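Local coordinates for protein galactose-binding lectin (Arachis hypogaea, PDB 6VAW) that binds D-galactose and galactose-bearing ligands as a homotetrameric legume lectin that also carries manganese and calcium ions, at residues Arg53-Ser64 with Ser224-Thr232; Ile140-Val151 with Thr186-Lys197. All coordinates share one frame; numbering follows the deposited sequence.

Contact 1. Residues Arg53-Ser64 with Ser224-Thr232; sequences RIWSSATGNVAS and SFTSTLITT
Ser64 and Thr228 join the two segments as an antiparallel hydrogen-bonded pair. Ser64 N donates to Thr228 O at 3.1 Å, and Thr228 N donates to Ser64 O at 3.0 Å. Both acceptors also receive a CA-H...O contact, Thr228 O from Ala63 and Ser64 O from Ser227. The two hydroxyls are satisfied elsewhere: Ser64 OG is hydrogen-bonded to Ser169 N of its own chain and to Thr187 OG1 of the second subunit, and Thr228 OG1 pairs with Thr3 OG1 and accepts from Ile185 N of the second subunit. Toward the end of the chain, past Leu229, two waters bridge the segments. One water donates to Val62 O and accepts from Ile230 N at 3.0 Å. Another donates to Ile230 O and is hydrogen-bonded to Thr59 OG1 at 2.7 Å. The same Thr59 OG1 accepts from Asn61 N, closing an ST turn.

In the legume lectin sandwich, residues 53-64 cross over from the seven-stranded sheet to strand 64-74 of the other sheet. Strand 217-229, next to strand 64-74, ends here. Leu229 fills the angle between the segments. Its CG lies anti to the backbone N (chi1 174°), and its two methyls spread over the loop. CD1 rests on the backbone, 3.5 Å from Asn61 O. CD2 sits over one face of the Arg53 guanidinium, toward the rim, and is 4.0 Å from NE of Arg53. The charge of that guanidinium is met by Glu2 through NH1, while NH2 gives a weak bond to Ser56 OG. At the far end, CG2 of Thr59 packs against the poorly ordered Thr232.

Contact 2. Residues Ile140-Val151 with Thr186-Lys197; sequences IDVNSVDSVKTV and TTIAQVVDLKAK
Ile140 lies against residues 188-192 with both ends of its branched side chain. CD1 meets CB of Gln190 at 3.7 Å, and CG2 touches CG2 of Val192. Its side chain runs past that of Ile188 in the opposite direction. Val142 follows on the same side. Its CG2 meets CG1 of Val192 tip to tip at 3.8 Å. Its CG1 (chi1 -178°, anti to the backbone N) is crossed at about a right angle by the aliphatic chain of Lys197. Asn143 is tied to the short helix 194-197 by a water, which accepts from its ND2 and donates to Lys197 O. Asn143 OD1 takes the backbone N of Phe117.

Here the chain turns back, and Val148 and Lys149 both face Ile140 in a classic beta bulge. Strand 149-152 edges the seven-stranded sheet within this chain. Strand 185-191 belongs to the other sheet, and the buried Ile140, Ile188 and Val192 pack between the layers of the legume lectin sandwich. Val148, Lys149 and Gln190 lie at its more exposed margin. The axes of 149-151 and 186-191 run nearly antiparallel, 7.4 Å apart.

CG1 of Val148 abuts the Gln190 amide, 3.6 Å from OE1. Lys149 stretches across, fully extended beyond CG. Its NZ donates to Ala189 O at 3.0 Å, almost in line with the carbonyl (171°). NZ also donates to two waters: one accepts from Ala189 N, and the other donates to Gln190 OE1. The amide is fixed at its other end too, since NE2 gives a bond to Val191 O. CD1 of Ile188 lies 3.6 Å from Lys149 O. Last, CG1 of Val151 touches both CB of Ile188 and CG2 of Thr186, 3.8 Å from each.

The centres of contacts 1 and 2 lie 20 Å apart, and the two meet at Lys195 of helix 194-197. NZ of Lys195 is 3.0 Å from Gly60 O, probably a hydrogen bond. Its CG packs 3.5 Å from CD2 of Trp55, and its CB lies beside CG2 of Val62. Both contacts also reach the second subunit. Ser64 of contact 1 pairs there with Thr187, a residue that belongs to contact 2 in its own chain. Contact 2 borders the metal site through Thr150, which points away from residues 186-197; the nearest atom of its side chain is about 5 Å from manganese and about 9 Å from calcium. Contact 1 is away from the metal and galactoside sites.

Contact 1. Residues Arg53-Ser64 with Ser224-Thr232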
loop_
_atom_site.group_PDB
_atom_site.type_symbol
_atom_site.label_atom_id
_atom_site.label_comp_id
_atom_site.label_asym_id
_atom_site.label_seq_id
_atom_site.Cartn_x
_atom_site.Cartn_y
_atom_site.Cartn_z
ATOM N N ARG A 53 9.643 12.139 11.345
ATOM C CA ARG A 53 10.111 11.939 12.730
ATOM C C ARG A 53 10.886 10.620 12.781
ATOM O O ARG A 53 10.267 9.549 12.746
ATOM C CB ARG A 53 8.904 11.952 13.702
ATOM C CG ARG A 53 9.218 12.064 15.189
ATOM C CD ARG A 53 7.856 12.044 15.885
ATOM N NE ARG A 53 7.960 11.819 17.312
ATOM C CZ ARG A 53 7.024 11.210 18.032
ATOM N NH1 ARG A 53 5.940 10.710 17.440
ATOM N NH2 ARG A 53 7.167 11.076 19.342
ATOM N N ILE A 54 12.239 10.683 12.788
ATOM C CA ILE A 54 13.069 9.475 12.786
ATOM C C ILE A 54 13.347 8.953 14.181
ATOM O O ILE A 54 13.726 7.797 14.335
ATOM C CB ILE A 54 14.387 9.618 11.980
ATOM C CG1 ILE A 54 15.211 10.882 12.373
ATOM C CG2 ILE A 54 14.058 9.572 10.495
ATOM C CD1 ILE A 54 16.705 10.733 12.241
ATOM N N TRP A 55 13.153 9.779 15.191
ATOM C CA TRP A 55 13.375 9.343 16.570
ATOM C C TRP A 55 12.597 10.260 17.542
ATOM O O TRP A 55 12.189 11.367 17.179
ATOM C CB TRP A 55 14.885 9.170 16.926
ATOM C CG TRP A 55 15.711 10.415 16.998
ATOM C CD1 TRP A 55 16.466 10.965 16.004
ATOM C CD2 TRP A 55 15.989 11.174 18.185
ATOM N NE1 TRP A 55 17.170 12.045 16.487
ATOM C CE2 TRP A 55 16.881 12.208 17.821
ATOM C CE3 TRP A 55 15.536 11.104 19.509
ATOM C CZ2 TRP A 55 17.277 13.202 18.724
ATOM C CZ3 TRP A 55 15.981 12.057 20.419
ATOM C CH2 TRP A 55 16.826 13.099 20.020
ATOM N N SER A 56 12.284 9.726 18.722
ATOM C CA SER A 56 11.479 10.423 19.721
ATOM C C SER A 56 12.225 10.563 21.030
ATOM O O SER A 56 12.672 9.566 21.599
ATOM C CB SER A 56 10.164 9.680 19.936
ATOM O OG SER A 56 9.428 10.163 21.046
ATOM N N SER A 57 12.337 11.809 21.517
ATOM C CA SER A 57 12.981 12.153 22.800
ATOM C C SER A 57 12.147 11.670 23.997
ATOM O O SER A 57 12.682 11.564 25.097
ATOM C CB SER A 57 13.211 13.660 22.909
ATOM O OG SER A 57 12.001 14.381 22.741
ATOM N N ALA A 58 10.854 11.374 23.777
ATOM C CA ALA A 58 9.925 10.891 24.799
ATOM C C ALA A 58 10.130 9.399 25.102
ATOM O O ALA A 58 10.188 9.037 26.274
ATOM C CB ALA A 58 8.493 11.138 24.361
ATOM N N THR A 59 10.237 8.536 24.060
ATOM C CA THR A 59 10.411 7.083 24.253
ATOM C C THR A 59 11.862 6.600 24.077
ATOM O O THR A 59 12.213 5.520 24.554
ATOM C CB THR A 59 9.522 6.292 23.282
ATOM O OG1 THR A 59 9.927 6.570 21.944
ATOM C CG2 THR A 59 8.036 6.582 23.459
ATOM N N GLY A 60 12.677 7.370 23.357
ATOM C CA GLY A 60 14.038 6.979 23.016
ATOM C C GLY A 60 14.055 6.064 21.792
ATOM O O GLY A 60 15.124 5.638 21.354
ATOM N N ASN A 61 12.862 5.765 21.224
ATOM C CA ASN A 61 12.726 4.890 20.050
ATOM C C ASN A 61 13.228 5.565 18.780
ATOM O O ASN A 61 13.122 6.773 18.617
ATOM C CB ASN A 61 11.265 4.415 19.848
ATOM C CG ASN A 61 10.730 3.507 20.929
ATOM O OD1 ASN A 61 9.526 3.276 21.017
ATOM N ND2 ASN A 61 11.597 2.949 21.761
ATOM N N VAL A 62 13.767 4.750 17.866
ATOM C CA VAL A 62 14.299 5.187 16.567
ATOM C C VAL A 62 13.568 4.410 15.465
ATOM O O VAL A 62 13.322 3.216 15.620
ATOM C CB VAL A 62 15.832 5.018 16.480
ATOM C CG1 VAL A 62 16.391 5.573 15.170
ATOM C CG2 VAL A 62 16.535 5.652 17.686
ATOM N N ALA A 63 13.181 5.097 14.386
ATOM C CA ALA A 63 12.442 4.479 13.297
ATOM C C ALA A 63 13.334 3.565 12.456
ATOM O O ALA A 63 14.558 3.748 12.406
ATOM C CB ALA A 63 11.839 5.565 12.409
ATOM N N SER A 64 12.714 2.558 11.833
ATOM C CA SER A 64 13.364 1.742 10.819
ATOM C C SER A 64 12.805 2.240 9.518
ATOM O O SER A 64 11.709 2.825 9.519
ATOM C CB SER A 64 13.078 0.247 11.014
ATOM O OG SER A 64 13.869 -0.301 12.059
ATOM N N SER A 224 10.455 5.137 -3.729
ATOM C CA SER A 224 9.457 4.615 -2.807
ATOM C C SER A 224 10.083 4.613 -1.422
ATOM O O SER A 224 11.298 4.482 -1.300
ATOM C CB SER A 224 8.962 3.235 -3.235
ATOM O OG SER A 224 9.962 2.241 -3.085
ATOM N N PHE A 225 9.281 4.805 -0.387
ATOM C CA PHE A 225 9.789 4.925 0.969
ATOM C C PHE A 225 8.753 4.516 1.979
ATOM O O PHE A 225 7.586 4.845 1.825
ATOM C CB PHE A 225 10.191 6.403 1.217
ATOM C CG PHE A 225 10.706 6.755 2.596
ATOM C CD1 PHE A 225 9.829 7.096 3.616
ATOM C CD2 PHE A 225 12.066 6.795 2.853
ATOM C CE1 PHE A 225 10.308 7.457 4.878
ATOM C CE2 PHE A 225 12.545 7.108 4.123
ATOM C CZ PHE A 225 11.661 7.451 5.124
ATOM N N THR A 226 9.186 3.830 3.046
ATOM C CA THR A 226 8.349 3.472 4.181
ATOM C C THR A 226 9.206 3.547 5.427
ATOM O O THR A 226 10.258 2.932 5.464
ATOM C CB THR A 226 7.658 2.102 4.087
ATOM O OG1 THR A 226 6.874 1.980 2.888
ATOM C CG2 THR A 226 6.774 1.816 5.317
ATOM N N SER A 227 8.751 4.287 6.429
ATOM C CA SER A 227 9.413 4.367 7.725
ATOM C C SER A 227 8.385 4.055 8.789
ATOM O O SER A 227 7.228 4.448 8.633
ATOM C CB SER A 227 10.042 5.734 7.940
ATOM O OG SER A 227 9.046 6.724 8.164
ATOM N N THR A 228 8.779 3.350 9.843
ATOM C CA THR A 228 7.898 3.000 10.951
ATOM C C THR A 228 8.631 3.266 12.261
ATOM O O THR A 228 9.721 2.754 12.485
ATOM C CB THR A 228 7.349 1.568 10.846
ATOM O OG1 THR A 228 6.563 1.466 9.663
ATOM C CG2 THR A 228 6.478 1.171 12.042
ATOM N N LEU A 229 7.988 4.056 13.124
ATOM C CA LEU A 229 8.489 4.435 14.460
ATOM C C LEU A 229 7.532 3.861 15.498
ATOM O O LEU A 229 6.337 4.137 15.437
ATOM C CB LEU A 229 8.620 5.979 14.596
ATOM C CG LEU A 229 8.996 6.576 15.976
ATOM C CD1 LEU A 229 10.461 6.280 16.365
ATOM C CD2 LEU A 229 8.745 8.074 16.001
ATOM N N ILE A 230 8.037 2.979 16.370
ATOM C CA ILE A 230 7.219 2.394 17.426
ATOM C C ILE A 230 6.922 3.515 18.434
ATOM O O ILE A 230 7.838 4.224 18.848
ATOM C CB ILE A 230 7.900 1.147 18.066
ATOM C CG1 ILE A 230 7.967 -0.059 17.069
ATOM C CG2 ILE A 230 7.266 0.750 19.427
ATOM C CD1 ILE A 230 6.627 -0.642 16.443
ATOM N N THR A 231 5.632 3.709 18.741
ATOM C CA THR A 231 5.136 4.727 19.676
ATOM C C THR A 231 4.692 4.000 20.951
ATOM O O THR A 231 3.817 3.138 20.877
ATOM C CB THR A 231 4.015 5.574 19.019
ATOM O OG1 THR A 231 3.024 4.706 18.456
ATOM C CG2 THR A 231 4.539 6.526 17.942
ATOM N N THR A 232 5.400 4.226 22.068
ATOM C CA THR A 232 5.108 3.562 23.345
ATOM C C THR A 232 5.171 4.582 24.488
ATOM O O THR A 232 4.245 5.370 24.656
ATOM C CB THR A 232 6.038 2.337 23.573
ATOM O OG1 THR A 232 5.676 1.679 24.790
ATOM C CG2 THR A 232 7.526 2.693 23.597
HETATM O O HOH W 1 8.155 6.718 19.901
HETATM O O HOH W 2 10.933 2.101 16.254
#

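Contact 2. Residues Ile140-Val151 with Thr186-Lys197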
loop_
_atom_site.group_PDB
_atom_site.type_symbol
_atom_site.label_atom_id
_atom_site.label_comp_id
_atom_site.label_asym_id
_atom_site.label_seq_id
_atom_site.Cartn_x
_atom_site.Cartn_y
_atom_site.Cartn_z
ATOM N N ILE A 140 29.234 5.537 2.324
ATOM C CA ILE A 140 28.325 5.855 3.416
ATOM C C ILE A 140 28.984 7.032 4.111
ATOM O O ILE A 140 30.140 6.943 4.516
ATOM C CB ILE A 140 27.943 4.674 4.328
ATOM C CG1 ILE A 140 27.032 3.664 3.544
ATOM C CG2 ILE A 140 27.262 5.183 5.604
ATOM C CD1 ILE A 140 26.640 2.373 4.306
ATOM N N ASP A 141 28.247 8.135 4.207
ATOM C CA ASP A 141 28.725 9.434 4.709
ATOM C C ASP A 141 28.037 9.858 5.963
ATOM O O ASP A 141 26.823 9.867 6.022
ATOM C CB ASP A 141 28.474 10.520 3.673
ATOM C CG ASP A 141 29.262 10.374 2.397
ATOM O OD1 ASP A 141 30.165 9.513 2.356
ATOM O OD2 ASP A 141 29.034 11.172 1.473
ATOM N N VAL A 142 28.815 10.332 6.898
ATOM C CA VAL A 142 28.313 10.801 8.177
ATOM C C VAL A 142 28.951 12.165 8.453
ATOM O O VAL A 142 30.097 12.246 8.908
ATOM C CB VAL A 142 28.532 9.787 9.352
ATOM C CG1 VAL A 142 27.938 10.325 10.653
ATOM C CG2 VAL A 142 27.932 8.410 9.025
ATOM N N ASN A 143 28.192 13.238 8.126
ATOM C CA ASN A 143 28.578 14.640 8.317
ATOM C C ASN A 143 29.828 15.029 7.506
ATOM O O ASN A 143 30.443 16.064 7.777
ATOM C CB ASN A 143 28.786 14.957 9.812
ATOM C CG ASN A 143 27.518 14.849 10.632
ATOM O OD1 ASN A 143 26.413 15.136 10.176
ATOM N ND2 ASN A 143 27.656 14.423 11.869
ATOM N N SER A 144 30.189 14.218 6.503
ATOM C CA SER A 144 31.362 14.469 5.682
ATOM C C SER A 144 31.314 13.683 4.380
ATOM O O SER A 144 30.836 12.545 4.359
ATOM C CB SER A 144 32.640 14.102 6.447
ATOM O OG SER A 144 33.813 14.340 5.681
ATOM N N VAL A 145 31.861 14.280 3.309
ATOM C CA VAL A 145 32.019 13.609 2.020
ATOM C C VAL A 145 33.356 12.826 2.023
ATOM O O VAL A 145 33.738 12.241 1.008
ATOM C CB VAL A 145 31.851 14.529 0.766
ATOM C CG1 VAL A 145 30.399 14.985 0.615
ATOM C CG2 VAL A 145 32.799 15.715 0.805
ATOM N N ASP A 146 34.057 12.799 3.186
ATOM C CA ASP A 146 35.178 11.892 3.444
ATOM C C ASP A 146 34.481 10.680 4.090
ATOM O O ASP A 146 34.243 10.660 5.299
ATOM C CB ASP A 146 36.271 12.513 4.333
ATOM C CG ASP A 146 37.536 11.658 4.474
ATOM O OD1 ASP A 146 37.443 10.414 4.328
ATOM O OD2 ASP A 146 38.622 12.235 4.723
ATOM N N SER A 147 34.037 9.748 3.254
ATOM C CA SER A 147 33.193 8.634 3.690
ATOM C C SER A 147 33.749 7.786 4.837
ATOM O O SER A 147 34.947 7.513 4.943
ATOM C CB SER A 147 32.869 7.718 2.521
ATOM O OG SER A 147 32.357 8.444 1.424
ATOM N N VAL A 148 32.819 7.345 5.686
ATOM C CA VAL A 148 33.128 6.418 6.787
ATOM C C VAL A 148 33.564 5.092 6.133
ATOM O O VAL A 148 34.487 4.446 6.615
ATOM C CB VAL A 148 31.909 6.271 7.738
ATOM C CG1 VAL A 148 32.090 5.123 8.720
ATOM C CG2 VAL A 148 31.637 7.583 8.480
ATOM N N LYS A 149 32.923 4.726 5.002
ATOM C CA LYS A 149 33.206 3.498 4.277
ATOM C C LYS A 149 32.837 3.643 2.811
ATOM O O LYS A 149 31.887 4.334 2.483
ATOM C CB LYS A 149 32.393 2.352 4.911
ATOM C CG LYS A 149 32.960 0.980 4.676
ATOM C CD LYS A 149 31.942 -0.003 5.130
ATOM C CE LYS A 149 32.514 -1.339 5.370
ATOM N NZ LYS A 149 31.530 -2.129 6.112
ATOM N N THR A 150 33.577 2.966 1.938
ATOM C CA THR A 150 33.296 2.941 0.500
ATOM C C THR A 150 33.442 1.519 -0.031
ATOM O O THR A 150 34.113 0.676 0.576
ATOM C CB THR A 150 34.191 3.902 -0.347
ATOM O OG1 THR A 150 35.530 3.430 -0.359
ATOM C CG2 THR A 150 34.103 5.369 0.060
ATOM N N VAL A 151 32.876 1.295 -1.209
ATOM C CA VAL A 151 32.973 0.030 -1.939
ATOM C C VAL A 151 33.191 0.391 -3.422
ATOM O O VAL A 151 32.491 1.292 -3.932
ATOM C CB VAL A 151 31.750 -0.912 -1.719
ATOM C CG1 VAL A 151 30.439 -0.283 -2.195
ATOM C CG2 VAL A 151 31.959 -2.277 -2.370
ATOM N N THR A 186 26.064 -4.790 -5.998
ATOM C CA THR A 186 27.081 -4.165 -5.144
ATOM C C THR A 186 26.402 -3.878 -3.791
ATOM O O THR A 186 25.297 -3.347 -3.782
ATOM C CB THR A 186 27.647 -2.895 -5.800
ATOM O OG1 THR A 186 28.088 -3.197 -7.124
ATOM C CG2 THR A 186 28.779 -2.266 -4.994
ATOM N N THR A 187 27.045 -4.206 -2.671
ATOM C CA THR A 187 26.455 -3.903 -1.368
ATOM C C THR A 187 27.437 -3.188 -0.465
ATOM O O THR A 187 28.650 -3.364 -0.590
ATOM C CB THR A 187 25.920 -5.173 -0.634
ATOM O OG1 THR A 187 27.014 -6.007 -0.245
ATOM C CG2 THR A 187 24.883 -5.964 -1.438
ATOM N N ILE A 188 26.900 -2.455 0.505
ATOM C CA ILE A 188 27.703 -1.768 1.521
ATOM C C ILE A 188 26.801 -1.580 2.722
ATOM O O ILE A 188 25.620 -1.321 2.551
ATOM C CB ILE A 188 28.334 -0.431 1.011
ATOM C CG1 ILE A 188 29.388 0.095 2.013
ATOM C CG2 ILE A 188 27.263 0.657 0.627
ATOM C CD1 ILE A 188 30.158 1.323 1.555
ATOM N N ALA A 189 27.347 -1.766 3.923
ATOM C CA ALA A 189 26.586 -1.614 5.163
ATOM C C ALA A 189 27.464 -0.990 6.230
ATOM O O ALA A 189 28.674 -1.212 6.262
ATOM C CB ALA A 189 26.020 -2.947 5.633
ATOM N N GLN A 190 26.861 -0.185 7.076
ATOM C CA GLN A 190 27.610 0.512 8.131
ATOM C C GLN A 190 26.693 0.794 9.296
ATOM O O GLN A 190 25.567 1.239 9.083
ATOM C CB GLN A 190 28.200 1.844 7.577
ATOM C CG GLN A 190 28.845 2.792 8.622
ATOM C CD GLN A 190 30.078 2.141 9.216
ATOM O OE1 GLN A 190 30.954 1.693 8.494
ATOM N NE2 GLN A 190 30.175 2.081 10.538
ATOM N N VAL A 191 27.200 0.624 10.521
ATOM C CA VAL A 191 26.428 1.003 11.713
ATOM C C VAL A 191 26.511 2.536 11.830
ATOM O O VAL A 191 27.618 3.072 11.900
ATOM C CB VAL A 191 26.920 0.280 12.992
ATOM C CG1 VAL A 191 26.333 0.916 14.254
ATOM C CG2 VAL A 191 26.609 -1.221 12.924
ATOM N N VAL A 192 25.353 3.217 11.774
ATOM C CA VAL A 192 25.188 4.666 11.889
ATOM C C VAL A 192 24.074 4.918 12.911
ATOM O O VAL A 192 22.942 4.479 12.691
ATOM C CB VAL A 192 24.872 5.399 10.548
ATOM C CG1 VAL A 192 24.871 6.924 10.757
ATOM C CG2 VAL A 192 25.841 5.007 9.432
ATOM N N ASP A 193 24.391 5.612 14.000
ATOM C CA ASP A 193 23.399 5.939 15.029
ATOM C C ASP A 193 22.706 7.249 14.660
ATOM O O ASP A 193 23.170 8.337 15.046
ATOM C CB ASP A 193 24.031 6.017 16.432
ATOM C CG ASP A 193 23.032 6.223 17.568
ATOM O OD1 ASP A 193 21.817 6.410 17.282
ATOM O OD2 ASP A 193 23.448 6.118 18.743
ATOM N N LEU A 194 21.571 7.137 13.950
ATOM C CA LEU A 194 20.806 8.285 13.467
ATOM C C LEU A 194 20.332 9.199 14.636
ATOM O O LEU A 194 20.372 10.414 14.495
ATOM C CB LEU A 194 19.614 7.826 12.597
ATOM C CG LEU A 194 19.956 7.191 11.230
ATOM C CD1 LEU A 194 18.708 7.089 10.372
ATOM C CD2 LEU A 194 20.994 7.997 10.470
ATOM N N LYS A 195 19.999 8.617 15.792
ATOM C CA LYS A 195 19.598 9.348 17.010
ATOM C C LYS A 195 20.738 10.244 17.549
ATOM O O LYS A 195 20.471 11.295 18.123
ATOM C CB LYS A 195 19.177 8.338 18.083
ATOM C CG LYS A 195 18.470 8.914 19.296
ATOM C CD LYS A 195 18.256 7.810 20.302
ATOM C CE LYS A 195 17.306 8.187 21.393
ATOM N NZ LYS A 195 17.360 7.192 22.494
ATOM N N ALA A 196 22.005 9.820 17.370
ATOM C CA ALA A 196 23.182 10.564 17.825
ATOM C C ALA A 196 23.658 11.605 16.805
ATOM O O ALA A 196 24.262 12.598 17.194
ATOM C CB ALA A 196 24.330 9.594 18.120
ATOM N N LYS A 197 23.406 11.379 15.519
ATOM C CA LYS A 197 23.917 12.254 14.469
ATOM C C LYS A 197 22.886 13.220 13.897
ATOM O O LYS A 197 23.259 14.193 13.248
ATOM C CB LYS A 197 24.482 11.401 13.317
ATOM C CG LYS A 197 25.599 10.421 13.714
ATOM C CD LYS A 197 26.854 11.128 14.211
ATOM C CE LYS A 197 27.951 10.147 14.529
ATOM N NZ LYS A 197 29.026 10.775 15.340
HETATM O O HOH W 3 25.699 15.168 13.804
HETATM O O HOH W 4 30.102 -3.112 3.699
HETATM O O HOH W 5 30.980 -1.048 8.557
#